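Local coordinates for protein DNA gyrase, B subunit, truncated (Myxococcus xanthus, PDB 3CWV) that probably serves as the ATP-binding B subunit of DNA gyrase, driving ATP-dependent breakage, passage and rejoining of double-stranded DNA, at residues D25-Y36 and I163-L174. Numbering follows the deposited sequence.
Sequences DVGEYGLHHLVY and IFEVLAFDRARL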
ATOM      1  N   ASP A  25       3.425  -6.190  18.056  1.00 26.17           N
ATOM      2  CA  ASP A  25       3.004  -6.628  19.379  1.00 26.55           C
ATOM      3  C   ASP A  25       2.101  -7.838  19.176  1.00 26.29           C
ATOM      4  O   ASP A  25       1.912  -8.281  18.042  1.00 23.96           O
ATOM      5  CB  ASP A  25       2.291  -5.506  20.171  1.00 23.15           C
ATOM      6  CG  ASP A  25       1.005  -4.962  19.503  1.00 31.74           C
ATOM      7  OD1 ASP A  25       0.116  -5.686  18.985  1.00 26.66           O
ATOM      8  OD2 ASP A  25       0.848  -3.744  19.557  1.00 35.90           O
ATOM      9  N   VAL A  26       1.570  -8.384  20.271  1.00 23.26           N
ATOM     10  CA  VAL A  26       0.577  -9.465  20.170  1.00 22.71           C
ATOM     11  C   VAL A  26      -0.823  -9.061  20.642  1.00 24.24           C
ATOM     12  O   VAL A  26      -1.638  -9.921  21.027  1.00 23.56           O
ATOM     13  CB  VAL A  26       1.053 -10.797  20.854  1.00 21.86           C
ATOM     14  CG1 VAL A  26       2.322 -11.338  20.179  1.00 21.50           C
ATOM     15  CG2 VAL A  26       1.247 -10.628  22.382  1.00 24.36           C
ATOM     16  N   GLY A  27      -1.102  -7.764  20.567  1.00 22.93           N
ATOM     17  CA  GLY A  27      -2.444  -7.234  20.772  1.00 24.55           C
ATOM     18  C   GLY A  27      -3.123  -6.903  19.448  1.00 26.85           C
ATOM     19  O   GLY A  27      -2.830  -7.515  18.400  1.00 24.21           O
ATOM     20  N   GLU A  28      -4.015  -5.922  19.481  1.00 26.59           N
ATOM     21  CA  GLU A  28      -4.813  -5.583  18.296  1.00 29.78           C
ATOM     22  C   GLU A  28      -3.995  -5.011  17.102  1.00 29.69           C
ATOM     23  O   GLU A  28      -4.314  -5.275  15.935  1.00 28.32           O
ATOM     24  CB  GLU A  28      -5.996  -4.682  18.700  1.00 34.76           C
ATOM     25  CG  GLU A  28      -5.810  -3.218  18.476  1.00 43.09           C
ATOM     26  CD  GLU A  28      -7.058  -2.604  17.878  1.00 60.27           C
ATOM     27  OE1 GLU A  28      -7.142  -1.361  17.817  1.00 64.54           O
ATOM     28  OE2 GLU A  28      -7.958  -3.374  17.460  1.00 67.64           O
ATOM     29  N   TYR A  29      -2.922  -4.277  17.381  1.00 28.66           N
ATOM     30  CA  TYR A  29      -2.044  -3.774  16.302  1.00 31.12           C
ATOM     31  C   TYR A  29      -1.368  -4.934  15.532  1.00 28.05           C
ATOM     32  O   TYR A  29      -1.406  -4.974  14.300  1.00 27.68           O
ATOM     33  CB  TYR A  29      -0.993  -2.830  16.918  1.00 32.45           C
ATOM     34  CG  TYR A  29       0.155  -2.342  16.034  1.00 40.03           C
ATOM     35  CD1 TYR A  29       0.120  -1.062  15.456  1.00 42.87           C
ATOM     36  CD2 TYR A  29       1.309  -3.120  15.849  1.00 39.20           C
ATOM     37  CE1 TYR A  29       1.187  -0.588  14.677  1.00 47.99           C
ATOM     38  CE2 TYR A  29       2.373  -2.652  15.079  1.00 46.35           C
ATOM     39  CZ  TYR A  29       2.309  -1.392  14.502  1.00 46.22           C
ATOM     40  OH  TYR A  29       3.364  -0.949  13.731  1.00 47.12           O
ATOM     41  N   GLY A  30      -0.734  -5.861  16.261  1.00 24.83           N
ATOM     42  CA  GLY A  30      -0.023  -6.961  15.618  1.00 27.18           C
ATOM     43  C   GLY A  30      -0.961  -7.882  14.881  1.00 26.04           C
ATOM     44  O   GLY A  30      -0.630  -8.392  13.795  1.00 24.42           O
ATOM     45  N   LEU A  31      -2.133  -8.110  15.478  1.00 22.61           N
ATOM     46  CA  LEU A  31      -3.175  -8.913  14.837  1.00 24.38           C
ATOM     47  C   LEU A  31      -3.522  -8.349  13.476  1.00 24.52           C
ATOM     48  O   LEU A  31      -3.599  -9.092  12.511  1.00 21.91           O
ATOM     49  CB  LEU A  31      -4.464  -8.922  15.676  1.00 24.18           C
ATOM     50  CG  LEU A  31      -5.612  -9.718  15.058  1.00 25.73           C
ATOM     51  CD1 LEU A  31      -5.333 -11.234  15.124  1.00 30.19           C
ATOM     52  CD2 LEU A  31      -6.977  -9.358  15.716  1.00 28.07           C
ATOM     53  N   HIS A  32      -3.759  -7.032  13.409  1.00 20.68           N
ATOM     54  CA  HIS A  32      -4.108  -6.410  12.127  1.00 25.44           C
ATOM     55  C   HIS A  32      -2.925  -6.404  11.155  1.00 23.45           C
ATOM     56  O   HIS A  32      -3.100  -6.541   9.944  1.00 22.97           O
ATOM     57  CB  HIS A  32      -4.659  -5.009  12.343  1.00 22.49           C
ATOM     58  CG  HIS A  32      -6.016  -5.034  12.970  1.00 28.59           C
ATOM     59  ND1 HIS A  32      -7.180  -5.047  12.230  1.00 34.85           N
ATOM     60  CD2 HIS A  32      -6.387  -5.190  14.259  1.00 26.53           C
ATOM     61  CE1 HIS A  32      -8.217  -5.149  13.048  1.00 28.71           C
ATOM     62  NE2 HIS A  32      -7.761  -5.232  14.288  1.00 33.82           N
ATOM     63  N   HIS A  33      -1.725  -6.274  11.697  1.00 23.60           N
ATOM     64  CA  HIS A  33      -0.515  -6.374  10.854  1.00 23.48           C
ATOM     65  C   HIS A  33      -0.361  -7.661  10.077  1.00 23.85           C
ATOM     66  O   HIS A  33       0.143  -7.657   8.966  1.00 20.61           O
ATOM     67  CB  HIS A  33       0.723  -6.026  11.648  1.00 23.87           C
ATOM     68  CG  HIS A  33       0.949  -4.551  11.694  1.00 34.01           C
ATOM     69  ND1 HIS A  33       0.014  -3.683  12.219  1.00 40.90           N
ATOM     70  CD2 HIS A  33       1.929  -3.779  11.172  1.00 42.07           C
ATOM     71  CE1 HIS A  33       0.439  -2.440  12.069  1.00 43.10           C
ATOM     72  NE2 HIS A  33       1.606  -2.473  11.449  1.00 44.37           N
ATOM     73  N   LEU A  34      -0.867  -8.757  10.617  1.00 22.08           N
ATOM     74  CA  LEU A  34      -0.841 -10.003   9.864  1.00 23.98           C
ATOM     75  C   LEU A  34      -1.571  -9.853   8.544  1.00 22.75           C
ATOM     76  O   LEU A  34      -1.142 -10.397   7.511  1.00 22.95           O
ATOM     77  CB  LEU A  34      -1.463 -11.140  10.689  1.00 24.31           C
ATOM     78  CG  LEU A  34      -0.870 -11.426  12.071  1.00 23.35           C
ATOM     79  CD1 LEU A  34      -1.607 -12.666  12.600  1.00 27.53           C
ATOM     80  CD2 LEU A  34       0.644 -11.686  12.034  1.00 20.48           C
ATOM     81  N   VAL A  35      -2.686  -9.143   8.569  1.00 21.44           N
ATOM     82  CA  VAL A  35      -3.443  -8.858   7.350  1.00 20.57           C
ATOM     83  C   VAL A  35      -2.726  -7.849   6.464  1.00 21.84           C
ATOM     84  O   VAL A  35      -2.677  -8.024   5.231  1.00 20.43           O
ATOM     85  CB  VAL A  35      -4.848  -8.282   7.671  1.00 22.60           C
ATOM     86  CG1 VAL A  35      -5.622  -8.087   6.375  1.00 23.91           C
ATOM     87  CG2 VAL A  35      -5.599  -9.259   8.570  1.00 23.02           C
ATOM     88  N   TYR A  36      -2.176  -6.798   7.074  1.00 19.57           N
ATOM     89  CA  TYR A  36      -1.462  -5.763   6.300  1.00 22.44           C
ATOM     90  C   TYR A  36      -0.260  -6.378   5.565  1.00 21.14           C
ATOM     91  O   TYR A  36       0.055  -5.959   4.442  1.00 23.63           O
ATOM     92  CB  TYR A  36      -0.980  -4.622   7.207  1.00 26.00           C
ATOM     93  CG  TYR A  36      -2.098  -3.869   7.934  1.00 28.33           C
ATOM     94  CD1 TYR A  36      -3.398  -3.798   7.415  1.00 24.84           C
ATOM     95  CD2 TYR A  36      -1.832  -3.203   9.132  1.00 30.57           C
ATOM     96  CE1 TYR A  36      -4.412  -3.078   8.096  1.00 24.94           C
ATOM     97  CE2 TYR A  36      -2.838  -2.507   9.822  1.00 32.30           C
ATOM     98  CZ  TYR A  36      -4.104  -2.448   9.294  1.00 33.64           C
ATOM     99  OH  TYR A  36      -5.077  -1.769   9.973  1.00 33.94           O
ATOM    100  N   ILE A 163      -1.266 -17.187  20.800  1.00 27.44           N
ATOM    101  CA  ILE A 163      -0.260 -16.134  20.690  1.00 27.28           C
ATOM    102  C   ILE A 163      -0.906 -14.776  20.891  1.00 26.92           C
ATOM    103  O   ILE A 163      -0.406 -13.941  21.643  1.00 27.86           O
ATOM    104  CB  ILE A 163       0.461 -16.180  19.304  1.00 26.98           C
ATOM    105  CG1 ILE A 163       1.270 -17.477  19.157  1.00 26.16           C
ATOM    106  CG2 ILE A 163       1.344 -14.909  19.086  1.00 24.06           C
ATOM    107  CD1 ILE A 163       2.052 -17.618  17.829  1.00 32.60           C
ATOM    108  N   PHE A 164      -1.995 -14.528  20.183  1.00 24.41           N
ATOM    109  CA  PHE A 164      -2.600 -13.204  20.191  1.00 27.36           C
ATOM    110  C   PHE A 164      -3.619 -13.007  21.289  1.00 29.99           C
ATOM    111  O   PHE A 164      -4.369 -13.919  21.613  1.00 29.84           O
ATOM    112  CB  PHE A 164      -3.207 -12.865  18.842  1.00 25.53           C
ATOM    113  CG  PHE A 164      -2.167 -12.680  17.794  1.00 29.84           C
ATOM    114  CD1 PHE A 164      -1.507 -11.447  17.676  1.00 22.35           C
ATOM    115  CD2 PHE A 164      -1.770 -13.760  16.999  1.00 20.92           C
ATOM    116  CE1 PHE A 164      -0.473 -11.289  16.745  1.00 27.91           C
ATOM    117  CE2 PHE A 164      -0.741 -13.608  16.065  1.00 23.16           C
ATOM    118  CZ  PHE A 164      -0.109 -12.362  15.940  1.00 23.95           C
ATOM    119  N   GLU A 165      -3.621 -11.799  21.834  1.00 30.70           N
ATOM    120  CA  GLU A 165      -4.439 -11.430  22.999  1.00 37.53           C
ATOM    121  C   GLU A 165      -5.859 -11.096  22.594  1.00 37.78           C
ATOM    122  O   GLU A 165      -6.776 -11.251  23.384  1.00 37.59           O
ATOM    123  CB  GLU A 165      -3.811 -10.213  23.681  1.00 36.46           C
ATOM    124  CG  GLU A 165      -4.420  -9.825  25.019  1.00 45.07           C
ATOM    125  CD  GLU A 165      -4.121  -8.376  25.424  1.00 45.81           C
ATOM    126  OE1 GLU A 165      -4.277  -7.438  24.589  1.00 53.94           O
ATOM    127  OE2 GLU A 165      -3.749  -8.176  26.603  1.00 57.18           O
ATOM    128  N   VAL A 166      -6.042 -10.612  21.362  1.00 37.01           N
ATOM    129  CA  VAL A 166      -7.375 -10.338  20.837  1.00 38.28           C
ATOM    130  C   VAL A 166      -7.417 -10.956  19.446  1.00 36.51           C
ATOM    131  O   VAL A 166      -6.380 -11.056  18.779  1.00 35.29           O
ATOM    132  CB  VAL A 166      -7.685  -8.813  20.767  1.00 39.86           C
ATOM    133  CG1 VAL A 166      -7.920  -8.219  22.175  1.00 41.65           C
ATOM    134  CG2 VAL A 166      -6.560  -8.075  20.090  1.00 38.15           C
ATOM    135  N   LEU A 167      -8.593 -11.400  19.030  1.00 33.08           N
ATOM    136  CA  LEU A 167      -8.717 -12.125  17.780  1.00 34.93           C
ATOM    137  C   LEU A 167      -9.724 -11.498  16.822  1.00 34.84           C
ATOM    138  O   LEU A 167      -9.878 -11.956  15.692  1.00 34.56           O
ATOM    139  CB  LEU A 167      -9.061 -13.604  18.035  1.00 34.68           C
ATOM    140  CG  LEU A 167      -8.102 -14.405  18.914  1.00 35.65           C
ATOM    141  CD1 LEU A 167      -8.701 -15.780  19.247  1.00 37.22           C
ATOM    142  CD2 LEU A 167      -6.682 -14.532  18.261  1.00 35.98           C
ATOM    143  N   ALA A 168     -10.403 -10.446  17.255  1.00 33.35           N
ATOM    144  CA  ALA A 168     -11.426  -9.850  16.420  1.00 32.86           C
ATOM    145  C   ALA A 168     -10.855  -8.769  15.486  1.00 31.83           C
ATOM    146  O   ALA A 168     -10.190  -7.853  15.922  1.00 31.21           O
ATOM    147  CB  ALA A 168     -12.572  -9.297  17.296  1.00 34.79           C
ATOM    148  N   PHE A 169     -11.082  -8.905  14.182  1.00 31.46           N
ATOM    149  CA  PHE A 169     -10.660  -7.858  13.245  1.00 33.78           C
ATOM    150  C   PHE A 169     -11.652  -6.720  13.154  1.00 33.93           C
ATOM    151  O   PHE A 169     -12.856  -6.950  13.147  1.00 36.32           O
ATOM    152  CB  PHE A 169     -10.449  -8.456  11.854  1.00 33.26           C
ATOM    153  CG  PHE A 169      -9.287  -9.382  11.787  1.00 32.41           C
ATOM    154  CD1 PHE A 169      -7.981  -8.878  11.794  1.00 31.18           C
ATOM    155  CD2 PHE A 169      -9.481 -10.756  11.753  1.00 32.74           C
ATOM    156  CE1 PHE A 169      -6.897  -9.744  11.733  1.00 29.51           C
ATOM    157  CE2 PHE A 169      -8.399 -11.617  11.705  1.00 39.41           C
ATOM    158  CZ  PHE A 169      -7.100 -11.107  11.695  1.00 33.27           C
ATOM    159  N   ASP A 170     -11.138  -5.494  13.081  1.00 33.28           N
ATOM    160  CA  ASP A 170     -11.923  -4.298  12.834  1.00 33.85           C
ATOM    161  C   ASP A 170     -12.171  -4.257  11.312  1.00 33.58           C
ATOM    162  O   ASP A 170     -11.271  -3.896  10.547  1.00 31.00           O
ATOM    163  CB  ASP A 170     -11.112  -3.083  13.293  1.00 33.38           C
ATOM    164  CG  ASP A 170     -11.871  -1.765  13.161  1.00 39.52           C
ATOM    165  OD1 ASP A 170     -12.726  -1.607  12.262  1.00 39.51           O
ATOM    166  OD2 ASP A 170     -11.605  -0.866  13.980  1.00 41.66           O
ATOM    167  N   ARG A 171     -13.370  -4.653  10.878  1.00 32.83           N
ATOM    168  CA  ARG A 171     -13.731  -4.655   9.450  1.00 35.15           C
ATOM    169  C   ARG A 171     -13.567  -3.302   8.766  1.00 34.81           C
ATOM    170  O   ARG A 171     -13.129  -3.226   7.604  1.00 32.91           O
ATOM    171  CB  ARG A 171     -15.169  -5.123   9.231  1.00 36.46           C
ATOM    172  CG  ARG A 171     -15.316  -6.551   8.824  1.00 41.44           C
ATOM    173  CD  ARG A 171     -15.082  -7.448   9.985  1.00 50.87           C
ATOM    174  NE  ARG A 171     -15.885  -8.662   9.883  1.00 60.52           N
ATOM    175  CZ  ARG A 171     -15.866  -9.642  10.782  1.00 62.72           C
ATOM    176  NH1 ARG A 171     -16.626 -10.719  10.606  1.00 62.25           N
ATOM    177  NH2 ARG A 171     -15.085  -9.541  11.857  1.00 59.03           N
ATOM    178  N   ALA A 172     -13.927  -2.241   9.485  1.00 34.47           N
ATOM    179  CA  ALA A 172     -13.824  -0.881   8.953  1.00 32.70           C
ATOM    180  C   ALA A 172     -12.397  -0.484   8.615  1.00 31.00           C
ATOM    181  O   ALA A 172     -12.147   0.139   7.566  1.00 29.23           O
ATOM    182  CB  ALA A 172     -14.438   0.142   9.940  1.00 34.23           C
ATOM    183  N   ARG A 173     -11.445  -0.783   9.499  1.00 29.71           N
ATOM    184  CA  ARG A 173     -10.060  -0.407   9.185  1.00 29.76           C
ATOM    185  C   ARG A 173      -9.437  -1.267   8.067  1.00 28.94           C
ATOM    186  O   ARG A 173      -8.647  -0.769   7.276  1.00 29.66           O
ATOM    187  CB  ARG A 173      -9.175  -0.352  10.441  1.00 31.52           C
ATOM    188  CG  ARG A 173      -8.342  -1.544  10.713  1.00 34.93           C
ATOM    189  CD  ARG A 173      -7.412  -1.269  11.877  1.00 38.51           C
ATOM    190  NE  ARG A 173      -8.177  -0.952  13.078  1.00 46.04           N
ATOM    191  CZ  ARG A 173      -7.727  -1.112  14.321  1.00 46.84           C
ATOM    192  NH1 ARG A 173      -6.494  -1.557  14.536  1.00 43.19           N
ATOM    193  NH2 ARG A 173      -8.518  -0.826  15.348  1.00 46.55           N
ATOM    194  N   LEU A 174      -9.808  -2.541   7.999  1.00 27.14           N
ATOM    195  CA  LEU A 174      -9.414  -3.402   6.878  1.00 29.18           C
ATOM    196  C   LEU A 174      -9.980  -2.903   5.538  1.00 29.42           C
ATOM    197  O   LEU A 174      -9.233  -2.828   4.551  1.00 31.85           O
ATOM    198  CB  LEU A 174      -9.769  -4.877   7.142  1.00 25.44           C
ATOM    199  CG  LEU A 174      -9.078  -5.566   8.337  1.00 27.97           C
ATOM    200  CD1 LEU A 174      -9.455  -7.027   8.314  1.00 26.86           C
ATOM    201  CD2 LEU A 174      -7.528  -5.376   8.338  1.00 28.61           C
TER
HETATM  202  O   HOH W   1      -9.281  -5.708  17.455  1.00 60.28           O
HETATM  203  O   HOH W   2      -4.293  -1.454  12.961  1.00 46.46           O
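His32 and Arg173 meet flat: the guanidinium lies over one face of the imidazole, centres 4.2 Å apart and planes inclined by only 23°. The opposite face of the same ring receives the edge of Phe169 in a T-shaped pair, with centroids 5.5 Å apart and planes at 87°, so the histidine is sandwiched between a cation and an aromatic rim. CD of Arg173 also lies over the imidazole, and the bend at chi3 turns the guanidinium beyond it flat onto the same face, while NH2 turns to Glu28 OE1 (2.9 Å). In the guanidinium plane, that bond meets the carboxylate on its syn side but tilted well out of the carboxylate plane, the two planes being almost perpendicular. Asp170, the N-cap of helix 171-184, adds a weak second bridge to NH2, and a water joins NH1 to Tyr36 OH. Were Arg173 replaced by an alanine, Glu28 and Asp170 would probably be left without their shared cation, and one face of His32 without its flat cover.

The two helices pack on the mixed sheet of the N-terminal half, consistent with the GHKL-type ATPase domain of GyrB proteins; Val35 reaches Leu56, and Leu174 touches Val58 and Phe192. Chi1 of Leu31 (179°) carries CG away from the backbone N, toward Phe169, and CD2 then rests over the ring face, 4.2 Å from the centroid. Val35 and Phe169 point toward each other, with Val35 CG2 3.5 Å from Phe169 CE1. Farther along, Phe164 CZ meets Leu34 CD1 at 3.7 Å. Val26 O accepts a hydrogen bond from Glu165 N (2.8 Å), and Val26 CG1 lies 3.9 Å from Ile163 CG2.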